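Local coordinates for protein AxyAgu115A (Amphibacillus xylanus NBRC 15112, PDB 6NPS) that belongs to the GH115 alpha-glucuronidases, hydrolases that probably remove glucuronic acid side groups from arabinoglucuronoxylan, at residues A[182-187]-A[634-639]; A[454-459]-A[571-576]; A[562-567]-A[624-629]. The protein carries 3 engineered substitutions. All blocks are in the same frame, centred on the assembly; numbering follows the deposited sequence.

Interaction 1: residues A[182-187]-A[634-639]; sequences FGNWSA and MGLSEH
Met634 lays the end of its side chain over one face of the Trp185 indole. Its methyl carbon does most of the touching: CE of Met634 is 3.6 Å from CD2 of Trp185, and seen from the centroid of the five-membered ring it lies 17° off the normal, a CH-pi contact. Behind it SD lies over the same ring at 4.5 Å from the centroid, which makes this a Met-aromatic pair, and CG of Met634 reaches the rim at Trp185 CD1 (4.0 Å). The bend at chi2 of Met634 (-57°) folds the chain along the indole, a fit that an unbranched, flexible residue allows. Phe182 runs alongside in the same direction, its CD2 4.1 Å from Met634 CE, while CE3 of Trp185 covers one face of the Phe182 ring. Replacing Trp185 by an alanine would probably leave the Met634 methyl without its aromatic platform and the carbonyl of Lys630, which accepts from the indole NE1, without that donor. At the margin, Leu636 crosses Asn184 at about a right angle, its CD1 3.9 Å from ND2; this amide nitrogen spends a hydrogen bond on Pro180 O. Helix 181-190, which follows the barrel strand 170-174, thus receives the loop after helix 601-629; Met197 of helix 195-207 touches both aromatic rings, and Tyr623 of helix 601-629 packs on Met634.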
loop_
_atom_site.group_PDB
_atom_site.type_symbol
_atom_site.label_atom_id
_atom_site.label_comp_id
_atom_site.label_asym_id
_atom_site.label_seq_id
_atom_site.Cartn_x
_atom_site.Cartn_y
_atom_site.Cartn_z
ATOM N N PHE A 182 -22.851 -25.234 -13.793
ATOM C CA PHE A 182 -23.923 -25.992 -14.447
ATOM C C PHE A 182 -23.384 -27.231 -15.150
ATOM O O PHE A 182 -24.023 -28.286 -15.135
ATOM C CB PHE A 182 -24.655 -25.096 -15.446
ATOM C CG PHE A 182 -26.060 -25.508 -15.752
ATOM C CD1 PHE A 182 -26.343 -26.339 -16.822
ATOM C CD2 PHE A 182 -27.108 -25.008 -15.021
ATOM C CE1 PHE A 182 -27.646 -26.693 -17.121
ATOM C CE2 PHE A 182 -28.394 -25.352 -15.314
ATOM C CZ PHE A 182 -28.668 -26.199 -16.375
ATOM N N GLY A 183 -22.215 -27.118 -15.782
ATOM C CA GLY A 183 -21.669 -28.258 -16.504
ATOM C C GLY A 183 -21.457 -29.456 -15.597
ATOM O O GLY A 183 -21.965 -30.549 -15.855
ATOM N N ASN A 184 -20.744 -29.246 -14.487
ATOM C CA ASN A 184 -20.538 -30.310 -13.505
ATOM C C ASN A 184 -21.853 -30.787 -12.897
ATOM O O ASN A 184 -22.010 -31.974 -12.591
ATOM C CB ASN A 184 -19.621 -29.813 -12.397
ATOM C CG ASN A 184 -18.179 -29.801 -12.818
ATOM O OD1 ASN A 184 -17.467 -30.774 -12.607
ATOM N ND2 ASN A 184 -17.737 -28.698 -13.415
ATOM N N TRP A 185 -22.787 -29.872 -12.673
ATOM C CA TRP A 185 -24.076 -30.246 -12.095
ATOM C C TRP A 185 -24.842 -31.156 -13.047
ATOM O O TRP A 185 -25.319 -32.228 -12.659
ATOM C CB TRP A 185 -24.891 -28.985 -11.788
ATOM C CG TRP A 185 -26.293 -29.236 -11.324
ATOM C CD1 TRP A 185 -26.679 -29.632 -10.085
ATOM C CD2 TRP A 185 -27.488 -29.137 -12.107
ATOM N NE1 TRP A 185 -28.059 -29.765 -10.027
ATOM C CE2 TRP A 185 -28.579 -29.456 -11.254
ATOM C CE3 TRP A 185 -27.754 -28.775 -13.432
ATOM C CZ2 TRP A 185 -29.917 -29.436 -11.691
ATOM C CZ3 TRP A 185 -29.094 -28.769 -13.877
ATOM C CH2 TRP A 185 -30.152 -29.093 -13.001
ATOM N N SER A 186 -24.968 -30.729 -14.301
ATOM C CA SER A 186 -25.628 -31.533 -15.331
ATOM C C SER A 186 -24.960 -32.905 -15.491
ATOM O O SER A 186 -25.642 -33.936 -15.536
ATOM C CB SER A 186 -25.614 -30.766 -16.648
ATOM O OG SER A 186 -24.368 -31.051 -17.260
ATOM N N ALA A 187 -23.625 -32.937 -15.588
ATOM C CA ALA A 187 -22.920 -34.213 -15.750
ATOM C C ALA A 187 -23.202 -35.164 -14.584
ATOM O O ALA A 187 -23.613 -36.312 -14.787
ATOM C CB ALA A 187 -21.414 -33.974 -15.896
ATOM N N MET A 634 -23.041 -26.408 -8.217
ATOM C CA MET A 634 -23.678 -25.107 -8.420
ATOM C C MET A 634 -22.926 -23.966 -7.743
ATOM O O MET A 634 -23.151 -22.805 -8.094
ATOM C CB MET A 634 -25.122 -25.144 -7.902
ATOM C CG MET A 634 -26.073 -25.879 -8.822
ATOM S SD MET A 634 -26.047 -25.158 -10.478
ATOM C CE MET A 634 -27.685 -25.710 -11.053
ATOM N N GLY A 635 -22.042 -24.267 -6.789
ATOM C CA GLY A 635 -21.291 -23.238 -6.089
ATOM C C GLY A 635 -19.805 -23.254 -6.386
ATOM O O GLY A 635 -19.010 -22.681 -5.630
ATOM N N LEU A 636 -19.424 -23.874 -7.508
ATOM C CA LEU A 636 -18.024 -24.103 -7.857
ATOM C C LEU A 636 -17.255 -22.875 -8.363
ATOM O O LEU A 636 -16.015 -22.904 -8.342
ATOM C CB LEU A 636 -17.937 -25.178 -8.940
ATOM C CG LEU A 636 -17.685 -26.602 -8.463
ATOM C CD1 LEU A 636 -17.492 -27.563 -9.662
ATOM C CD2 LEU A 636 -16.500 -26.601 -7.519
ATOM N N SER A 637 -17.928 -21.829 -8.846
ATOM C CA SER A 637 -17.225 -20.705 -9.456
ATOM C C SER A 637 -16.307 -20.029 -8.445
ATOM O O SER A 637 -16.731 -19.739 -7.321
ATOM C CB SER A 637 -18.225 -19.663 -9.981
ATOM O OG SER A 637 -19.386 -20.279 -10.480
ATOM N N GLU A 638 -15.058 -19.788 -8.851
ATOM C CA GLU A 638 -14.168 -18.883 -8.126
ATOM C C GLU A 638 -14.870 -17.559 -7.954
ATOM O O GLU A 638 -15.455 -17.032 -8.902
ATOM C CB GLU A 638 -12.856 -18.654 -8.883
ATOM C CG GLU A 638 -11.904 -19.825 -8.869
ATOM C CD GLU A 638 -11.490 -20.196 -7.460
ATOM O OE1 GLU A 638 -11.120 -19.285 -6.689
ATOM O OE2 GLU A 638 -11.552 -21.398 -7.122
ATOM N N HIS A 639 -14.808 -17.007 -6.729
ATOM C CA HIS A 639 -15.588 -15.811 -6.450
ATOM C C HIS A 639 -14.905 -14.827 -5.499
ATOM O O HIS A 639 -15.533 -13.828 -5.114
ATOM C CB HIS A 639 -16.948 -16.220 -5.897
ATOM C CG HIS A 639 -16.863 -17.134 -4.723
ATOM N ND1 HIS A 639 -16.697 -18.496 -4.847
ATOM C CD2 HIS A 639 -16.894 -16.875 -3.387
ATOM C CE1 HIS A 639 -16.634 -19.039 -3.643
ATOM N NE2 HIS A 639 -16.763 -18.080 -2.742
#

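Interaction 2: residues A[454-459]-A[571-576]; sequences IATQEL and VYYPTV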
loop_
_atom_site.group_PDB
_atom_site.type_symbol
_atom_site.label_atom_id
_atom_site.label_comp_id
_atom_site.label_asym_id
_atom_site.label_seq_id
_atom_site.Cartn_x
_atom_site.Cartn_y
_atom_site.Cartn_z
ATOM N N ILE A 454 -28.678 -20.577 -12.985
ATOM C CA ILE A 454 -30.024 -20.570 -12.401
ATOM C C ILE A 454 -30.008 -20.587 -10.881
ATOM O O ILE A 454 -30.712 -19.800 -10.242
ATOM C CB ILE A 454 -30.891 -21.732 -12.921
ATOM C CG1 ILE A 454 -30.896 -21.786 -14.459
ATOM C CG2 ILE A 454 -32.304 -21.564 -12.342
ATOM C CD1 ILE A 454 -31.451 -23.083 -15.050
ATOM N N ALA A 455 -29.244 -21.497 -10.286
ATOM C CA ALA A 455 -29.229 -21.616 -8.826
ATOM C C ALA A 455 -28.973 -20.315 -8.068
ATOM O O ALA A 455 -28.106 -19.526 -8.435
ATOM C CB ALA A 455 -28.207 -22.668 -8.408
ATOM N N THR A 456 -29.728 -20.121 -6.969
ATOM C CA THR A 456 -29.800 -18.923 -6.126
ATOM C C THR A 456 -30.477 -17.745 -6.822
ATOM O O THR A 456 -30.743 -16.723 -6.176
ATOM C CB THR A 456 -28.425 -18.457 -5.592
ATOM O OG1 THR A 456 -27.733 -17.705 -6.594
ATOM C CG2 THR A 456 -27.561 -19.664 -5.185
ATOM N N GLN A 457 -30.837 -17.876 -8.093
ATOM C CA GLN A 457 -31.580 -16.801 -8.746
ATOM C C GLN A 457 -33.100 -16.969 -8.661
ATOM O O GLN A 457 -33.816 -16.258 -9.365
ATOM C CB GLN A 457 -31.160 -16.671 -10.222
ATOM C CG GLN A 457 -29.653 -16.608 -10.456
ATOM C CD GLN A 457 -29.034 -15.318 -9.920
ATOM O OE1 GLN A 457 -29.745 -14.375 -9.584
ATOM N NE2 GLN A 457 -27.716 -15.280 -9.835
ATOM N N GLU A 458 -33.607 -17.852 -7.803
ATOM C CA GLU A 458 -35.027 -18.198 -7.853
ATOM C C GLU A 458 -35.920 -17.026 -7.452
ATOM O O GLU A 458 -36.965 -16.819 -8.065
ATOM C CB GLU A 458 -35.325 -19.413 -6.970
ATOM C CG GLU A 458 -34.647 -20.711 -7.412
ATOM C CD GLU A 458 -33.215 -20.862 -6.864
ATOM O OE1 GLU A 458 -32.743 -19.958 -6.130
ATOM O OE2 GLU A 458 -32.562 -21.887 -7.180
ATOM N N LEU A 459 -35.543 -16.235 -6.428
ATOM C CA LEU A 459 -36.406 -15.103 -6.072
ATOM C C LEU A 459 -36.460 -14.051 -7.179
ATOM O O LEU A 459 -37.568 -13.689 -7.608
ATOM C CB LEU A 459 -35.947 -14.481 -4.741
ATOM C CG LEU A 459 -36.625 -13.155 -4.375
ATOM C CD1 LEU A 459 -38.072 -13.451 -4.017
ATOM C CD2 LEU A 459 -35.949 -12.461 -3.198
ATOM N N VAL A 571 -32.461 -19.810 1.166
ATOM C CA VAL A 571 -32.273 -18.687 2.084
ATOM C C VAL A 571 -30.873 -18.750 2.707
ATOM O O VAL A 571 -30.093 -17.797 2.630
ATOM C CB VAL A 571 -33.368 -18.691 3.165
ATOM C CG1 VAL A 571 -33.144 -17.531 4.137
ATOM C CG2 VAL A 571 -34.745 -18.621 2.500
ATOM N N TYR A 572 -30.543 -19.873 3.339
ATOM C CA TYR A 572 -29.325 -19.920 4.138
ATOM C C TYR A 572 -28.072 -19.791 3.269
ATOM O O TYR A 572 -27.181 -18.991 3.563
ATOM C CB TYR A 572 -29.304 -21.225 4.949
ATOM C CG TYR A 572 -28.160 -21.308 5.941
ATOM C CD1 TYR A 572 -28.275 -20.736 7.219
ATOM C CD2 TYR A 572 -26.978 -21.972 5.611
ATOM C CE1 TYR A 572 -27.209 -20.830 8.133
ATOM C CE2 TYR A 572 -25.921 -22.067 6.502
ATOM C CZ TYR A 572 -26.048 -21.503 7.758
ATOM O OH TYR A 572 -25.010 -21.601 8.636
ATOM N N TYR A 573 -27.961 -20.596 2.207
ATOM C CA TYR A 573 -26.742 -20.552 1.396
ATOM C C TYR A 573 -26.536 -19.185 0.720
ATOM O O TYR A 573 -25.445 -18.613 0.861
ATOM C CB TYR A 573 -26.782 -21.719 0.388
ATOM C CG TYR A 573 -25.670 -21.633 -0.632
ATOM C CD1 TYR A 573 -24.352 -21.826 -0.255
ATOM C CD2 TYR A 573 -25.938 -21.337 -1.965
ATOM C CE1 TYR A 573 -23.310 -21.735 -1.185
ATOM C CE2 TYR A 573 -24.917 -21.255 -2.899
ATOM C CZ TYR A 573 -23.607 -21.429 -2.491
ATOM O OH TYR A 573 -22.586 -21.318 -3.394
ATOM N N PRO A 574 -27.506 -18.610 -0.022
ATOM C CA PRO A 574 -27.317 -17.229 -0.548
ATOM C C PRO A 574 -26.983 -16.195 0.530
ATOM O O PRO A 574 -26.169 -15.295 0.285
ATOM C CB PRO A 574 -28.680 -16.889 -1.185
ATOM C CG PRO A 574 -29.392 -18.130 -1.290
ATOM C CD PRO A 574 -28.827 -19.154 -0.351
ATOM N N THR A 575 -27.672 -16.219 1.679
ATOM C CA THR A 575 -27.413 -15.205 2.711
ATOM C C THR A 575 -26.009 -15.333 3.258
ATOM O O THR A 575 -25.218 -14.385 3.227
ATOM C CB THR A 575 -28.411 -15.332 3.878
ATOM O OG1 THR A 575 -29.719 -15.173 3.371
ATOM C CG2 THR A 575 -28.136 -14.246 4.955
ATOM N N VAL A 576 -25.674 -16.520 3.742
ATOM C CA VAL A 576 -24.416 -16.706 4.439
ATOM C C VAL A 576 -23.268 -16.621 3.461
ATOM O O VAL A 576 -22.223 -16.037 3.765
ATOM C CB VAL A 576 -24.416 -18.049 5.204
ATOM C CG1 VAL A 576 -23.031 -18.322 5.801
ATOM C CG2 VAL A 576 -25.512 -18.054 6.308
#
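A type II beta turn, Ile454 to Gln457, in the loop between strand 446-450 and helix 458-469 of the TIM-barrel domain sets Thr456 against Tyr573 and Pro574 of helix 564-596. Thr456 occupies the third position of the turn with phi at +70°, a place glycine often takes; here a beta-branched residue fills it and turns its side chain to the helix. Its methyl comes at the edge of the Tyr573 ring, near the ring plane, with CG2 of Thr456 3.8 Å from CE2 of Tyr573. Tyr573 holds CG away from its own backbone N (chi1 171°), which carries the ring out beside the turn, where Tyr623 of helix 601-629 stacks on it. Pro574 adds a looser contact, its CG 4.4 Å from Thr456 CB. Lacking an N-H, the proline cannot join the helical bonding to the turn before, and the helix is kinked there. One turn is reinforced: Val571 O accepts both the backbone N and the hydroxyl of Thr575, from opposite faces of its carbonyl plane. On the barrel side, the hydroxyl of Thr456 is settled by backbone groups. It receives Asn424 N, and, placed between the backbone N and the carbonyl carbon (chi1 81°), OG1 of Thr456 donates to a lone pair of Ala455 O, in the carbonyl plane, at 2.6 Å.

Interaction 3: residues A[562-567]-A[624-629]; sequences QHFTAY and HTIADG
Thr565 faces Ala627 and Ile626, and its side chain can be followed outward. CB stands back, 4.5 Å from the methyl of Ala627, and holds its two branches forward. With chi1 at -71°, OG1 lies beside the backbone N while CG2 points opposite to it. The branches close on one small group: OG1 of Thr565 is 3.8 Å from Ala627 CB, and CG2 of Thr565 is 4.0 Å from the same carbon. CG2 also has a second neighbour, CD1 of Ile626, at 4.3 Å. The short methyl of alanine suits this place, since both branches of the threonine reach it. CA of Thr565 and CA of Ala627, the closest such pair across the two segments, are 6.7 Å apart. Ile626 uses its other branch on Phe564: CG2 of Ile626 meets the ring edge at Phe564 CE2, 4.3 Å away and near the ring plane. Phe568 and Phe631 also touch Ile626, so a branched aliphatic residue suits a spot lined by rings. From Ala627 to Gly629 the backbone runs with positive phi, the last position being glycine, whose lack of CB makes that conformation easy; Gly629 O accepts from Asn189 ND2. The first turn of helix 564-596 thus meets the irregular last residues of the range 601-629, consistent with an antiparallel hairpin of two consecutive helices joined by a short link.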
loop_
_atom_site.group_PDB
_atom_site.type_symbol
_atom_site.label_atom_id
_atom_site.label_comp_id
_atom_site.label_asym_id
_atom_site.label_seq_id
_atom_site.Cartn_x
_atom_site.Cartn_y
_atom_site.Cartn_z
ATOM N N GLN A 562 -37.632 -32.165 7.082
ATOM C CA GLN A 562 -38.284 -32.288 5.792
ATOM C C GLN A 562 -38.099 -31.036 4.949
ATOM O O GLN A 562 -38.091 -31.113 3.723
ATOM C CB GLN A 562 -39.773 -32.578 6.012
ATOM C CG GLN A 562 -40.447 -33.288 4.866
ATOM C CD GLN A 562 -41.833 -33.818 5.213
ATOM O OE1 GLN A 562 -42.391 -33.508 6.269
ATOM N NE2 GLN A 562 -42.406 -34.605 4.302
ATOM N N HIS A 563 -37.949 -29.871 5.569
ATOM C CA HIS A 563 -37.893 -28.642 4.799
ATOM C C HIS A 563 -36.525 -27.996 4.858
ATOM O O HIS A 563 -36.351 -26.882 4.345
ATOM C CB HIS A 563 -38.999 -27.688 5.272
ATOM C CG HIS A 563 -40.380 -28.272 5.171
ATOM N ND1 HIS A 563 -41.063 -28.763 6.267
ATOM C CD2 HIS A 563 -41.199 -28.455 4.103
ATOM C CE1 HIS A 563 -42.243 -29.223 5.881
ATOM N NE2 HIS A 563 -42.349 -29.054 4.573
ATOM N N PHE A 564 -35.539 -28.683 5.456
ATOM C CA PHE A 564 -34.192 -28.122 5.570
ATOM C C PHE A 564 -33.590 -27.802 4.208
ATOM O O PHE A 564 -33.002 -26.729 4.019
ATOM C CB PHE A 564 -33.270 -29.077 6.340
ATOM C CG PHE A 564 -31.878 -28.557 6.507
ATOM C CD1 PHE A 564 -31.574 -27.641 7.515
ATOM C CD2 PHE A 564 -30.856 -28.988 5.664
ATOM C CE1 PHE A 564 -30.293 -27.151 7.673
ATOM C CE2 PHE A 564 -29.548 -28.507 5.828
ATOM C CZ PHE A 564 -29.268 -27.592 6.817
ATOM N N THR A 565 -33.705 -28.725 3.251
ATOM C CA THR A 565 -33.054 -28.529 1.956
ATOM C C THR A 565 -33.513 -27.232 1.288
ATOM O O THR A 565 -32.695 -26.472 0.755
ATOM C CB THR A 565 -33.329 -29.743 1.041
ATOM O OG1 THR A 565 -32.607 -30.887 1.521
ATOM C CG2 THR A 565 -32.887 -29.456 -0.367
ATOM N N ALA A 566 -34.819 -26.961 1.324
ATOM C CA ALA A 566 -35.359 -25.730 0.749
ATOM C C ALA A 566 -34.898 -24.497 1.510
ATOM O O ALA A 566 -34.518 -23.501 0.899
ATOM C CB ALA A 566 -36.895 -25.805 0.709
ATOM N N TYR A 567 -34.933 -24.526 2.843
ATOM C CA TYR A 567 -34.367 -23.417 3.603
ATOM C C TYR A 567 -32.905 -23.170 3.205
ATOM O O TYR A 567 -32.497 -22.037 2.908
ATOM C CB TYR A 567 -34.488 -23.679 5.116
ATOM C CG TYR A 567 -33.789 -22.585 5.883
ATOM C CD1 TYR A 567 -34.285 -21.282 5.876
ATOM C CD2 TYR A 567 -32.616 -22.835 6.568
ATOM C CE1 TYR A 567 -33.630 -20.266 6.522
ATOM C CE2 TYR A 567 -31.955 -21.823 7.214
ATOM C CZ TYR A 567 -32.479 -20.554 7.197
ATOM O OH TYR A 567 -31.808 -19.553 7.843
ATOM N N HIS A 624 -23.005 -28.502 -1.858
ATOM C CA HIS A 624 -22.759 -29.537 -2.845
ATOM C C HIS A 624 -23.101 -30.932 -2.344
ATOM O O HIS A 624 -23.152 -31.853 -3.158
ATOM C CB HIS A 624 -21.290 -29.485 -3.278
ATOM C CG HIS A 624 -20.975 -28.300 -4.131
ATOM N ND1 HIS A 624 -19.691 -27.858 -4.355
ATOM C CD2 HIS A 624 -21.789 -27.439 -4.787
ATOM C CE1 HIS A 624 -19.728 -26.782 -5.123
ATOM N NE2 HIS A 624 -20.988 -26.505 -5.397
ATOM N N THR A 625 -23.348 -31.117 -1.043
ATOM C CA THR A 625 -23.706 -32.431 -0.544
ATOM C C THR A 625 -25.137 -32.563 -0.005
ATOM O O THR A 625 -25.587 -33.696 0.199
ATOM C CB THR A 625 -22.710 -32.881 0.538
ATOM O OG1 THR A 625 -22.720 -31.953 1.613
ATOM C CG2 THR A 625 -21.288 -32.925 -0.032
ATOM N N ILE A 626 -25.875 -31.473 0.226
ATOM C CA ILE A 626 -27.243 -31.657 0.713
ATOM C C ILE A 626 -28.097 -32.411 -0.318
ATOM O O ILE A 626 -27.906 -32.291 -1.541
ATOM C CB ILE A 626 -27.930 -30.332 1.076
ATOM C CG1 ILE A 626 -27.740 -29.328 -0.043
ATOM C CG2 ILE A 626 -27.410 -29.801 2.379
ATOM C CD1 ILE A 626 -28.800 -28.307 -0.042
ATOM N N ALA A 627 -29.057 -33.185 0.198
ATOM C CA ALA A 627 -30.048 -33.888 -0.614
ATOM C C ALA A 627 -29.372 -34.751 -1.679
ATOM O O ALA A 627 -29.782 -34.774 -2.838
ATOM C CB ALA A 627 -31.041 -32.899 -1.232
ATOM N N ASP A 628 -28.303 -35.446 -1.276
ATOM C CA ASP A 628 -27.558 -36.366 -2.139
ATOM C C ASP A 628 -27.010 -35.671 -3.389
ATOM O O ASP A 628 -27.086 -36.196 -4.498
ATOM C CB ASP A 628 -28.417 -37.577 -2.524
ATOM C CG ASP A 628 -27.592 -38.712 -3.152
ATOM O OD1 ASP A 628 -26.579 -39.132 -2.534
ATOM O OD2 ASP A 628 -27.951 -39.178 -4.268
ATOM N N GLY A 629 -26.439 -34.482 -3.206
ATOM C CA GLY A 629 -25.803 -33.798 -4.318
ATOM C C GLY A 629 -26.766 -33.183 -5.308
ATOM O O GLY A 629 -26.416 -32.999 -6.485
#

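In the fold
Along the chain the segments come in the order 182-187, 454-459, 562-567, 571-576, 624-629 and 634-639, so interaction 1 encloses the other two, while interactions 2 and 3 alternate. Their centres lie about 14 Å (1 and 2), 17 Å (1 and 3) and 13 Å (2 and 3) apart. Interactions 2 and 3 share helix 564-596, joined by a probable hydrogen bond from Tyr572 N to Tyr567 O. Interaction 1 meets interaction 2 where Met634 packs on Ala455, and interaction 3 where His624 NE2 probably bonds Gly635 N. Interactions 1 and 2 join parts packed on the parallel-stranded barrel to helix 564-596 and the loop after helix 601-629; interaction 3 closes these two helices upon each other.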